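Local structure of histidinol-phosphatase (Listeria monocytogenes serotype 4b str. H7858, 6NLR) at residues 179-184 and 220-225; 40-45 and 61-66; 139-144 and 190-195; 87-92 and 114-119. The protein probably catalyses the hydrolysis of histidinol phosphate to histidinol and phosphate, a step of histidine biosynthesis, at a trinuclear metal centre. One frame throughout, in Å; residues are numbered along the deposited sequence.

Contact 1. Residues 179-184 and 220-225. With MN (manganese (II) ion), chain E.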
loop_
_atom_site.group_PDB
_atom_site.type_symbol
_atom_site.label_atom_id
_atom_site.label_comp_id
_atom_site.label_asym_id
_atom_site.label_seq_id
_atom_site.Cartn_x
_atom_site.Cartn_y
_atom_site.Cartn_z
HETATM N N MSE A 179 5.959 -0.549 5.297
HETATM C CA MSE A 179 5.444 0.637 4.637
HETATM C C MSE A 179 5.053 0.244 3.217
HETATM O O MSE A 179 5.871 -0.316 2.491
HETATM C CB MSE A 179 6.484 1.763 4.603
HETATM C CG MSE A 179 7.094 2.110 5.967
HETATM SE SE MSE A 179 5.750 2.836 7.250
HETATM C CE MSE A 179 5.400 1.265 8.385
ATOM N N GLY A 180 3.819 0.586 2.836
ATOM C CA GLY A 180 3.246 0.220 1.558
ATOM C C GLY A 180 3.787 1.032 0.388
ATOM O O GLY A 180 3.966 2.250 0.536
ATOM N N HIS A 181 4.027 0.355 -0.738
ATOM C CA HIS A 181 4.381 0.921 -2.074
ATOM C C HIS A 181 4.910 2.361 -1.980
ATOM O O HIS A 181 4.187 3.270 -2.417
ATOM C CB HIS A 181 3.163 0.812 -3.015
ATOM C CG HIS A 181 1.845 1.164 -2.397
ATOM N ND1 HIS A 181 1.636 2.380 -1.747
ATOM C CD2 HIS A 181 0.661 0.487 -2.366
ATOM C CE1 HIS A 181 0.366 2.430 -1.336
ATOM N NE2 HIS A 181 -0.258 1.276 -1.696
ATOM N N ILE A 182 6.163 2.580 -1.543
ATOM C CA ILE A 182 6.644 3.952 -1.194
ATOM C C ILE A 182 7.060 4.794 -2.417
ATOM O O ILE A 182 7.753 5.806 -2.201
ATOM C CB ILE A 182 7.776 3.931 -0.157
ATOM C CG1 ILE A 182 9.031 3.222 -0.670
ATOM C CG2 ILE A 182 7.280 3.380 1.165
ATOM C CD1 ILE A 182 10.287 3.592 0.115
ATOM N N SER A 183 6.651 4.463 -3.637
ATOM C CA SER A 183 6.817 5.375 -4.800
ATOM C C SER A 183 5.492 5.461 -5.568
ATOM O O SER A 183 5.528 5.519 -6.832
ATOM C CB SER A 183 7.956 4.924 -5.685
ATOM O OG SER A 183 7.704 3.617 -6.200
ATOM N N LEU A 184 4.373 5.482 -4.843
ATOM C CA LEU A 184 3.009 5.478 -5.450
ATOM C C LEU A 184 2.795 6.762 -6.270
ATOM O O LEU A 184 1.910 6.769 -7.125
ATOM C CB LEU A 184 1.934 5.343 -4.365
ATOM C CG LEU A 184 0.519 5.074 -4.899
ATOM C CD1 LEU A 184 0.425 3.667 -5.493
ATOM C CD2 LEU A 184 -0.507 5.237 -3.791
ATOM N N GLU A 220 10.172 -2.431 7.645
ATOM C CA GLU A 220 10.492 -3.111 6.370
ATOM C C GLU A 220 9.644 -2.470 5.279
ATOM O O GLU A 220 8.780 -1.622 5.606
ATOM C CB GLU A 220 10.301 -4.625 6.521
ATOM C CG GLU A 220 8.907 -5.014 6.928
ATOM C CD GLU A 220 8.665 -6.507 7.145
ATOM O OE1 GLU A 220 9.671 -7.279 7.184
ATOM O OE2 GLU A 220 7.460 -6.891 7.306
ATOM N N LEU A 221 9.891 -2.856 4.030
ATOM C CA LEU A 221 9.229 -2.261 2.850
ATOM C C LEU A 221 8.460 -3.328 2.076
ATOM O O LEU A 221 8.962 -4.454 1.917
ATOM C CB LEU A 221 10.275 -1.576 1.974
ATOM C CG LEU A 221 10.962 -0.384 2.631
ATOM C CD1 LEU A 221 12.079 0.156 1.756
ATOM C CD2 LEU A 221 9.931 0.683 2.960
ATOM N N ASP A 222 7.252 -2.937 1.657
ATOM C CA ASP A 222 6.386 -3.579 0.636
ATOM C C ASP A 222 7.117 -3.463 -0.700
ATOM O O ASP A 222 7.274 -2.322 -1.179
ATOM C CB ASP A 222 5.030 -2.870 0.677
ATOM C CG ASP A 222 3.923 -3.316 -0.273
ATOM O OD1 ASP A 222 3.750 -4.533 -0.435
ATOM O OD2 ASP A 222 3.196 -2.410 -0.789
ATOM N N PHE A 223 7.602 -4.569 -1.257
ATOM C CA PHE A 223 8.151 -4.587 -2.637
ATOM C C PHE A 223 6.959 -4.916 -3.535
ATOM O O PHE A 223 6.610 -6.101 -3.712
ATOM C CB PHE A 223 9.309 -5.570 -2.812
ATOM C CG PHE A 223 9.884 -5.571 -4.208
ATOM C CD1 PHE A 223 9.241 -6.230 -5.257
ATOM C CD2 PHE A 223 11.062 -4.907 -4.487
ATOM C CE1 PHE A 223 9.772 -6.241 -6.534
ATOM C CE2 PHE A 223 11.585 -4.903 -5.775
ATOM C CZ PHE A 223 10.941 -5.567 -6.799
ATOM N N ASN A 224 6.320 -3.865 -4.043
ATOM C CA ASN A 224 4.962 -3.946 -4.631
ATOM C C ASN A 224 5.055 -3.991 -6.171
ATOM O O ASN A 224 5.570 -3.036 -6.787
ATOM C CB ASN A 224 4.128 -2.831 -4.028
ATOM C CG ASN A 224 2.664 -2.896 -4.390
ATOM O OD1 ASN A 224 2.318 -3.125 -5.551
ATOM N ND2 ASN A 224 1.815 -2.691 -3.391
ATOM N N THR A 225 4.567 -5.069 -6.773
ATOM C CA THR A 225 4.664 -5.335 -8.229
ATOM C C THR A 225 3.440 -4.820 -8.987
ATOM O O THR A 225 3.470 -4.871 -10.236
ATOM C CB THR A 225 4.920 -6.819 -8.502
ATOM O OG1 THR A 225 3.822 -7.560 -7.935
ATOM C CG2 THR A 225 6.266 -7.234 -7.932
HETATM MN MN MN E . -2.324 0.815 -1.421
HETATM O O HOH W 1 7.264 0.231 -0.254
HETATM O O HOH W 2 -2.228 1.722 -3.557
HETATM O O HOH W 3 -2.064 -0.858 -2.032
#

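Contact 2. Residues 40-45 and 61-66. With MN (manganese (II) ion), chain D.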
loop_
_atom_site.group_PDB
_atom_site.type_symbol
_atom_site.label_atom_id
_atom_site.label_comp_id
_atom_site.label_asym_id
_atom_site.label_seq_id
_atom_site.Cartn_x
_atom_site.Cartn_y
_atom_site.Cartn_z
ATOM N N HIS A 40 -8.131 -3.109 2.945
ATOM C CA HIS A 40 -8.210 -1.672 3.301
ATOM C C HIS A 40 -9.012 -1.466 4.584
ATOM O O HIS A 40 -10.179 -1.914 4.641
ATOM C CB HIS A 40 -8.856 -0.890 2.175
ATOM C CG HIS A 40 -8.048 -0.946 0.940
ATOM N ND1 HIS A 40 -6.874 -0.239 0.819
ATOM C CD2 HIS A 40 -8.245 -1.610 -0.216
ATOM C CE1 HIS A 40 -6.369 -0.454 -0.384
ATOM N NE2 HIS A 40 -7.192 -1.296 -1.031
ATOM N N ALA A 41 -8.420 -0.805 5.580
ATOM C CA ALA A 41 -9.124 -0.440 6.831
ATOM C C ALA A 41 -10.178 0.607 6.499
ATOM O O ALA A 41 -9.925 1.460 5.659
ATOM C CB ALA A 41 -8.164 0.090 7.863
ATOM N N PRO A 42 -11.358 0.588 7.150
ATOM C CA PRO A 42 -12.343 1.661 7.006
ATOM C C PRO A 42 -11.764 3.072 7.229
ATOM O O PRO A 42 -10.951 3.245 8.132
ATOM C CB PRO A 42 -13.374 1.341 8.102
ATOM C CG PRO A 42 -13.279 -0.163 8.273
ATOM C CD PRO A 42 -11.805 -0.475 8.062
ATOM N N LEU A 43 -12.164 4.043 6.398
ATOM C CA LEU A 43 -11.690 5.453 6.540
ATOM C C LEU A 43 -12.418 6.130 7.695
ATOM O O LEU A 43 -13.527 5.735 7.992
ATOM C CB LEU A 43 -11.925 6.234 5.255
ATOM C CG LEU A 43 -11.222 5.692 4.016
ATOM C CD1 LEU A 43 -11.577 6.545 2.811
ATOM C CD2 LEU A 43 -9.726 5.671 4.223
ATOM N N SER A 44 -11.779 7.097 8.347
ATOM C CA SER A 44 -12.422 8.036 9.298
ATOM C C SER A 44 -13.614 8.704 8.592
ATOM O O SER A 44 -13.415 9.221 7.470
ATOM C CB SER A 44 -11.425 9.054 9.802
ATOM O OG SER A 44 -12.066 10.288 10.065
ATOM N N SER A 45 -14.799 8.707 9.213
ATOM C CA SER A 45 -15.980 9.446 8.702
ATOM C C SER A 45 -15.684 10.956 8.691
ATOM O O SER A 45 -16.199 11.632 7.781
ATOM C CB SER A 45 -17.234 9.112 9.479
ATOM O OG SER A 45 -17.063 9.429 10.853
ATOM N N ALA A 61 -13.089 3.292 -1.487
ATOM C CA ALA A 61 -11.738 3.095 -0.912
ATOM C C ALA A 61 -11.713 1.852 -0.017
ATOM O O ALA A 61 -10.720 1.116 -0.054
ATOM C CB ALA A 61 -11.301 4.322 -0.147
ATOM N N SER A 62 -12.726 1.643 0.817
ATOM C CA SER A 62 -12.621 0.587 1.850
ATOM C C SER A 62 -13.992 0.183 2.345
ATOM O O SER A 62 -14.962 0.882 2.111
ATOM C CB SER A 62 -11.742 1.062 2.974
ATOM O OG SER A 62 -12.378 2.115 3.653
HETATM N N MSE A 63 -14.034 -0.956 3.037
HETATM C CA MSE A 63 -15.254 -1.438 3.658
HETATM C C MSE A 63 -15.686 -0.490 4.783
HETATM O O MSE A 63 -14.919 0.378 5.213
HETATM C CB MSE A 63 -15.005 -2.853 4.195
HETATM C CG MSE A 63 -14.140 -2.890 5.439
HETATM SE SE MSE A 63 -13.645 -4.721 5.966
HETATM C CE MSE A 63 -11.734 -4.827 5.687
ATOM N N ALA A 64 -16.923 -0.685 5.259
ATOM C CA ALA A 64 -17.464 0.041 6.397
ATOM C C ALA A 64 -17.042 -0.639 7.698
ATOM O O ALA A 64 -16.743 -1.825 7.712
ATOM C CB ALA A 64 -18.975 0.098 6.295
HETATM N N MSE A 65 -17.074 0.128 8.788
HETATM C CA MSE A 65 -16.814 -0.384 10.126
HETATM C C MSE A 65 -17.693 -1.604 10.410
HETATM O O MSE A 65 -17.225 -2.587 10.965
HETATM C CB MSE A 65 -17.047 0.721 11.164
HETATM C CG MSE A 65 -15.971 1.799 11.171
HETATM SE SE MSE A 65 -14.207 1.189 11.865
HETATM C CE MSE A 65 -14.733 0.643 13.682
ATOM N N SER A 66 -18.964 -1.558 10.000
ATOM C CA SER A 66 -19.894 -2.637 10.297
ATOM C C SER A 66 -19.506 -3.936 9.570
ATOM O O SER A 66 -19.988 -4.993 9.978
ATOM C CB SER A 66 -21.297 -2.226 9.970
ATOM O OG SER A 66 -21.394 -1.878 8.604
HETATM MN MN MN D . -7.224 -1.687 -3.134
HETATM O O HOH W 4 -11.758 -2.508 2.534
#

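Contact 3. Residues 139-144 and 190-195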
loop_
_atom_site.group_PDB
_atom_site.type_symbol
_atom_site.label_atom_id
_atom_site.label_comp_id
_atom_site.label_asym_id
_atom_site.label_seq_id
_atom_site.Cartn_x
_atom_site.Cartn_y
_atom_site.Cartn_z
ATOM N N GLU A 139 -6.006 11.743 -14.479
ATOM C CA GLU A 139 -6.673 13.065 -14.622
ATOM C C GLU A 139 -6.987 13.606 -13.215
ATOM O O GLU A 139 -6.769 14.813 -12.960
ATOM C CB GLU A 139 -7.927 12.954 -15.490
ATOM C CG GLU A 139 -7.621 12.584 -16.934
ATOM C CD GLU A 139 -7.481 11.095 -17.277
ATOM O OE1 GLU A 139 -7.588 10.202 -16.371
ATOM O OE2 GLU A 139 -7.292 10.813 -18.476
ATOM N N ASP A 140 -7.447 12.738 -12.321
ATOM C CA ASP A 140 -7.806 13.156 -10.951
ATOM C C ASP A 140 -6.525 13.535 -10.208
ATOM O O ASP A 140 -6.545 14.545 -9.458
ATOM C CB ASP A 140 -8.610 12.069 -10.250
ATOM C CG ASP A 140 -9.017 12.475 -8.858
ATOM O OD1 ASP A 140 -9.976 13.299 -8.745
ATOM O OD2 ASP A 140 -8.365 11.993 -7.914
ATOM N N TYR A 141 -5.431 12.800 -10.445
ATOM C CA TYR A 141 -4.112 13.079 -9.814
ATOM C C TYR A 141 -3.565 14.410 -10.334
ATOM O O TYR A 141 -3.022 15.196 -9.532
ATOM C CB TYR A 141 -3.099 11.959 -10.077
ATOM C CG TYR A 141 -1.788 12.086 -9.341
ATOM C CD1 TYR A 141 -1.744 12.104 -7.961
ATOM C CD2 TYR A 141 -0.583 12.172 -10.015
ATOM C CE1 TYR A 141 -0.542 12.201 -7.270
ATOM C CE2 TYR A 141 0.634 12.261 -9.350
ATOM C CZ TYR A 141 0.651 12.279 -7.968
ATOM O OH TYR A 141 1.827 12.402 -7.291
ATOM N N ASN A 142 -3.687 14.641 -11.640
ATOM C CA ASN A 142 -3.288 15.913 -12.289
ATOM C C ASN A 142 -4.027 17.075 -11.612
ATOM O O ASN A 142 -3.364 18.025 -11.171
ATOM C CB ASN A 142 -3.586 15.916 -13.790
ATOM C CG ASN A 142 -3.007 17.144 -14.456
ATOM O OD1 ASN A 142 -1.958 17.633 -14.054
ATOM N ND2 ASN A 142 -3.676 17.642 -15.462
ATOM N N GLU A 143 -5.363 17.006 -11.572
ATOM C CA GLU A 143 -6.218 18.148 -11.159
ATOM C C GLU A 143 -6.110 18.343 -9.648
ATOM O O GLU A 143 -6.094 19.480 -9.221
ATOM C CB GLU A 143 -7.660 17.930 -11.606
ATOM C CG GLU A 143 -7.812 18.175 -13.091
ATOM C CD GLU A 143 -9.043 17.564 -13.738
ATOM O OE1 GLU A 143 -10.029 17.295 -13.007
ATOM O OE2 GLU A 143 -9.019 17.394 -14.981
ATOM N N GLY A 144 -6.020 17.264 -8.886
ATOM C CA GLY A 144 -6.091 17.324 -7.424
ATOM C C GLY A 144 -4.757 17.641 -6.782
ATOM O O GLY A 144 -4.747 18.345 -5.757
ATOM N N GLN A 190 3.648 8.152 -16.757
ATOM C CA GLN A 190 3.779 8.313 -18.229
ATOM C C GLN A 190 2.757 9.357 -18.697
ATOM O O GLN A 190 3.004 9.974 -19.730
ATOM C CB GLN A 190 3.695 6.943 -18.909
ATOM C CG GLN A 190 4.767 5.934 -18.435
ATOM C CD GLN A 190 6.246 6.119 -18.810
ATOM O OE1 GLN A 190 6.696 7.086 -19.460
ATOM N NE2 GLN A 190 7.056 5.150 -18.383
ATOM N N PHE A 191 1.686 9.602 -17.935
ATOM C CA PHE A 191 0.681 10.656 -18.248
ATOM C C PHE A 191 1.372 12.025 -18.205
ATOM O O PHE A 191 0.958 12.936 -18.928
ATOM C CB PHE A 191 -0.503 10.629 -17.286
ATOM C CG PHE A 191 -1.642 11.556 -17.661
ATOM C CD1 PHE A 191 -2.566 11.190 -18.629
ATOM C CD2 PHE A 191 -1.819 12.771 -17.003
ATOM C CE1 PHE A 191 -3.614 12.043 -18.952
ATOM C CE2 PHE A 191 -2.857 13.630 -17.342
ATOM C CZ PHE A 191 -3.761 13.256 -18.307
ATOM N N PHE A 192 2.438 12.147 -17.422
ATOM C CA PHE A 192 3.175 13.421 -17.249
ATOM C C PHE A 192 4.510 13.391 -17.989
ATOM O O PHE A 192 5.259 14.358 -17.807
ATOM C CB PHE A 192 3.380 13.689 -15.752
ATOM C CG PHE A 192 2.094 13.730 -14.976
ATOM C CD1 PHE A 192 1.553 12.576 -14.434
ATOM C CD2 PHE A 192 1.390 14.923 -14.860
ATOM C CE1 PHE A 192 0.341 12.620 -13.756
ATOM C CE2 PHE A 192 0.173 14.950 -14.211
ATOM C CZ PHE A 192 -0.342 13.811 -13.643
ATOM N N GLY A 193 4.783 12.342 -18.788
ATOM C CA GLY A 193 6.043 12.236 -19.542
ATOM C C GLY A 193 7.216 12.065 -18.590
ATOM O O GLY A 193 8.325 12.547 -18.892
ATOM N N GLU A 194 6.968 11.377 -17.480
ATOM C CA GLU A 194 7.947 11.113 -16.409
ATOM C C GLU A 194 8.180 9.609 -16.337
ATOM O O GLU A 194 7.292 8.819 -16.765
ATOM C CB GLU A 194 7.402 11.595 -15.065
ATOM C CG GLU A 194 7.290 13.102 -14.962
ATOM C CD GLU A 194 8.604 13.845 -14.803
ATOM O OE1 GLU A 194 9.677 13.183 -14.702
ATOM O OE2 GLU A 194 8.559 15.087 -14.854
ATOM N N ASP A 195 9.352 9.233 -15.821
ATOM C CA ASP A 195 9.754 7.831 -15.552
ATOM C C ASP A 195 10.809 7.881 -14.431
ATOM O O ASP A 195 11.125 8.985 -13.916
ATOM C CB ASP A 195 10.169 7.137 -16.857
ATOM C CG ASP A 195 11.352 7.772 -17.555
ATOM O OD1 ASP A 195 12.311 8.140 -16.818
ATOM O OD2 ASP A 195 11.319 7.919 -18.816
#

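Contact 4. Residues 87-92 and 114-119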
loop_
_atom_site.group_PDB
_atom_site.type_symbol
_atom_site.label_atom_id
_atom_site.label_comp_id
_atom_site.label_asym_id
_atom_site.label_seq_id
_atom_site.Cartn_x
_atom_site.Cartn_y
_atom_site.Cartn_z
ATOM N N LEU A 87 0.603 -20.689 5.233
ATOM C CA LEU A 87 0.490 -19.850 6.442
ATOM C C LEU A 87 -0.174 -18.524 6.048
ATOM O O LEU A 87 0.454 -17.730 5.314
ATOM C CB LEU A 87 1.869 -19.650 7.068
ATOM C CG LEU A 87 1.883 -18.745 8.304
ATOM C CD1 LEU A 87 0.908 -19.276 9.356
ATOM C CD2 LEU A 87 3.305 -18.630 8.861
ATOM N N ILE A 88 -1.397 -18.298 6.518
ATOM C CA ILE A 88 -2.181 -17.070 6.202
ATOM C C ILE A 88 -2.126 -16.115 7.391
ATOM O O ILE A 88 -2.418 -16.542 8.503
ATOM C CB ILE A 88 -3.607 -17.442 5.773
ATOM C CG1 ILE A 88 -3.542 -18.226 4.454
ATOM C CG2 ILE A 88 -4.483 -16.202 5.681
ATOM C CD1 ILE A 88 -4.848 -18.761 3.960
ATOM N N HIS A 89 -1.736 -14.875 7.142
ATOM C CA HIS A 89 -1.803 -13.775 8.130
ATOM C C HIS A 89 -3.008 -12.901 7.773
ATOM O O HIS A 89 -3.381 -12.834 6.581
ATOM C CB HIS A 89 -0.498 -12.976 8.181
ATOM C CG HIS A 89 0.725 -13.788 8.437
ATOM N ND1 HIS A 89 0.928 -14.456 9.608
ATOM C CD2 HIS A 89 1.823 -14.022 7.666
ATOM C CE1 HIS A 89 2.100 -15.079 9.567
ATOM N NE2 HIS A 89 2.670 -14.826 8.366
ATOM N N ILE A 90 -3.619 -12.296 8.784
ATOM C CA ILE A 90 -4.808 -11.427 8.633
ATOM C C ILE A 90 -4.475 -10.069 9.230
ATOM O O ILE A 90 -4.025 -9.990 10.360
ATOM C CB ILE A 90 -6.032 -12.063 9.303
ATOM C CG1 ILE A 90 -6.263 -13.491 8.794
ATOM C CG2 ILE A 90 -7.242 -11.169 9.097
ATOM C CD1 ILE A 90 -7.318 -14.258 9.550
ATOM N N GLY A 91 -4.729 -9.015 8.483
ATOM C CA GLY A 91 -4.593 -7.646 8.997
ATOM C C GLY A 91 -5.188 -6.660 8.033
ATOM O O GLY A 91 -6.158 -7.007 7.321
ATOM N N PHE A 92 -4.655 -5.451 8.039
ATOM C CA PHE A 92 -5.159 -4.347 7.202
ATOM C C PHE A 92 -4.020 -3.687 6.451
ATOM O O PHE A 92 -2.872 -3.626 6.964
ATOM C CB PHE A 92 -5.840 -3.301 8.087
ATOM C CG PHE A 92 -7.031 -3.840 8.827
ATOM C CD1 PHE A 92 -8.234 -4.061 8.165
ATOM C CD2 PHE A 92 -6.933 -4.163 10.170
ATOM C CE1 PHE A 92 -9.331 -4.584 8.836
ATOM C CE2 PHE A 92 -8.043 -4.648 10.847
ATOM C CZ PHE A 92 -9.233 -4.852 10.181
ATOM N N GLN A 114 -6.596 -8.466 16.820
ATOM C CA GLN A 114 -7.192 -9.517 15.946
ATOM C C GLN A 114 -6.319 -9.758 14.706
ATOM O O GLN A 114 -6.729 -10.552 13.860
ATOM C CB GLN A 114 -8.613 -9.116 15.551
ATOM C CG GLN A 114 -9.612 -9.275 16.697
ATOM C CD GLN A 114 -10.972 -8.807 16.253
ATOM O OE1 GLN A 114 -11.693 -9.535 15.569
ATOM N NE2 GLN A 114 -11.305 -7.574 16.607
ATOM N N THR A 115 -5.161 -9.105 14.602
ATOM C CA THR A 115 -4.322 -9.097 13.376
ATOM C C THR A 115 -2.954 -9.694 13.688
ATOM O O THR A 115 -2.568 -9.686 14.836
ATOM C CB THR A 115 -4.156 -7.685 12.810
ATOM O OG1 THR A 115 -3.339 -6.921 13.697
ATOM C CG2 THR A 115 -5.484 -6.996 12.609
ATOM N N ASP A 116 -2.246 -10.058 12.634
ATOM C CA ASP A 116 -1.017 -10.869 12.575
ATOM C C ASP A 116 -0.021 -10.250 11.583
ATOM O O ASP A 116 1.082 -10.756 11.452
ATOM C CB ASP A 116 -1.475 -12.201 11.986
ATOM C CG ASP A 116 -0.579 -13.353 12.304
ATOM O OD1 ASP A 116 0.390 -13.112 13.035
ATOM O OD2 ASP A 116 -0.868 -14.477 11.820
ATOM N N ASP A 117 -0.444 -9.257 10.798
ATOM C CA ASP A 117 0.422 -8.556 9.813
ATOM C C ASP A 117 -0.268 -7.241 9.478
ATOM O O ASP A 117 -1.399 -6.985 9.975
ATOM C CB ASP A 117 0.694 -9.420 8.575
ATOM C CG ASP A 117 1.911 -9.030 7.743
ATOM O OD1 ASP A 117 2.682 -8.139 8.183
ATOM O OD2 ASP A 117 2.091 -9.636 6.639
ATOM N N GLY A 118 0.396 -6.418 8.688
ATOM C CA GLY A 118 -0.126 -5.082 8.376
ATOM C C GLY A 118 0.787 -4.359 7.424
ATOM O O GLY A 118 1.988 -4.667 7.384
ATOM N N VAL A 119 0.196 -3.443 6.665
ATOM C CA VAL A 119 0.902 -2.495 5.782
ATOM C C VAL A 119 0.356 -1.110 6.119
ATOM O O VAL A 119 -0.880 -0.967 6.276
ATOM C CB VAL A 119 0.703 -2.896 4.310
ATOM C CG1 VAL A 119 1.306 -1.876 3.381
ATOM C CG2 VAL A 119 1.298 -4.269 4.013
HETATM O O HOH W 5 -3.110 -4.777 10.546
#

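Contact 1. Residues 179-184 and 220-225
The metal-binding loop of this PHP-family barrel leaves the sheet just past a parallel beta bridge between Met179, a selenomethionine, and Leu221. Two backbone hydrogen bonds define the bridge: Met179 N donates to Glu220 O at 3.0 Å, and Asp222 N donates to Met179 O at 3.1 Å. Farther along, a side chain takes over from the main chain. Asp222 reaches across because its CG points directly away from the backbone N (chi1 180°), and its OD2 accepts His181 N at 2.9 Å through the anti lone pair. On the syn side the same oxygen takes Asn224 ND2 at 3.0 Å, so two donors restrict the rotation of the carboxylate. Asp222 thereby acts as a second-shell residue: it holds the backbone of His181, whose NE2 binds manganese at 2.1 Å together with Glu93 and His123. The imidazole lies alongside the Asn224 amide, their planes 55° apart, with ND2 at the ring edge, 3.5 Å from His181 CD2; Leu184 CD1 sits over one ring face. A water accepts from Ile182 N and donates to Met179 O and Asp222 O. On the apolar side, Leu221 CD2 lies 4.1 Å from Ile182 CD1 and also touches Met179. Asn224 ND2 also hydrogen-bonds Asp258 OD2. Strand 220-224 runs between strands 178-179 and 253-256, while Met179 and Ile182 pack against helix 152-168 and Gly180 makes a backbone hydrogen bond with Leu120.

Contact 2. Residues 40-45 and 61-66
His40 and Ser62 meet where strand 34-40 of the PHP-family barrel runs out into a metal-site loop, with His40 CB 3.6 Å from Ser62 CB. Metal coordination comes first: His40 NE2 binds manganese at 2.1 Å, and His14 and His260 are the other protein ligands of this ion. Ala61 O approaches the His40 ring obliquely, 3.5 Å from His40 CG, and the ring stacks with that of His8, a cobalt ligand.

Polar links between the loops are few. A water donates to His40 O and accepts from Met63 N, joining the two backbones. Ser62 OG, placed between the backbone N and the carbonyl carbon (chi1 67°), is turned toward Ala41 O, but at 3.2 Å any bond there is weak.

Packing supplies the rest and centres on Pro42. Its ring lies against the chain from Met63 to Met65, both selenomethionines: CG is 4.0 Å from Met63 CG, and CB is 3.9 Å from Met65 SE. Phe107 of helix 101-111 and Leu68 of helix 68-81 also touch the proline. Beyond it, Leu43 leans back to Ala61, CD1 to CB 3.7 Å. Met63 bends at its last torsion (chi3 113°), which carries CE to 3.5 Å from His40 O.

Contact 3. Residues 139-144 and 190-195
Phe192 wedges its ring end between Tyr141 and Asn142, two neighbours on helix 138-149, and most of what joins the segments is aromatic and apolar contact. The Tyr141 ring presents its edge: Phe192 CE1 lies near the tyrosine plane, 3.9 Å from CD2, and the two side chains cross at about a right angle. Tyr141 CG stands anti to the backbone N (chi1 -173°), which directs the ring from the helix toward the 3-10 turn at 190-192. Phe192 CZ meets Asn142 CB at 3.9 Å, and one face of the Phe192 ring is covered by its own neighbour, Phe191 CD2, offset toward the rim.

Polar groups approach the rings without forming a hydrogen bond between the segments. Asn142 OD1 lies near the plane of Phe192, 3.4 Å from CE2, where the weakly positive ring hydrogens would favour an oxygen; the amide and ring planes are 66° apart. Bent at chi2 (86°), Glu139 brings OE2 to 3.9 Å from Phe191 CE1.

Phe152 and Val146 add to the packing round Phe192, and Phe188 and Ala155 to that round Tyr141. With the Tyr141 side chain about 13 Å from a bound manganese, this is peripheral packing in the PHP fold, a helix meeting a 3-10 turn through an aromatic cluster at the protein surface.

Contact 4. Residues 87-92 and 114-119
His89 ND1 donates to Asp116 OD2 at 2.8 Å in an almost perfectly straight bond, 179° at the hydrogen. The oxygen lies in the imidazole plane, yet the histidine meets the carboxylate from above its plane, the two groups being turned 84° to each other. At the far side of the ring NE2 hydrogen-bonds Glu34 OE2, so carboxylates hold both nitrogens; this would probably favour a protonated imidazole. Asp116 OD2 also has a long, weak ion pair with Lys79.

Backbone bonds follow. Asp116 N donates to Ile90 O at 2.9 Å, and Val119 N to Phe92 O at 3.1 Å. Between these two, a water accepts from Phe92 N and donates to Asp117 O. The strands are the parallel pair of a beta-alpha-beta unit, strand 87-95, helix 101-111 and strand 117-127, and the axes of 87-92 and 117-119 make an angle of 40°. Gly91 CA comes within 3.4 Å of Asp117 O, with a nearly linear C-H···O geometry.

Packing is lighter. Thr115 CG2 lies 3.9 Å from Phe92 CE2 and also touches Gly91. His89 CB lies 3.8 Å from Asp117 CB. The Asp117 carboxylate turns to Arg3, Arg178 and Ser36, and Phe92 packs edge-to-face with Phe107.

How the contacts relate
Contacts 2 and 4 close, in that order, before the others open; contacts 3 and 1 then interleave, their segments alternating along the chain. Strands 34-40 and 87-95 are neighbours in the five-strand sheet, and Phe92 of contact 4 packs on Ala41 and Met63 of contact 2, although the centres are about 17 Å apart. Contact 1 belongs to the three-strand sheet and touches contact 4 where Gly180 CA meets Val119 CG1 at 3.4 Å. Contacts 1 and 2, with centres about 21 Å apart, bring His181 and His40 to different manganese ions of one metal centre. Contact 3 is peripheral, its centre about 33 Å from that of contact 4.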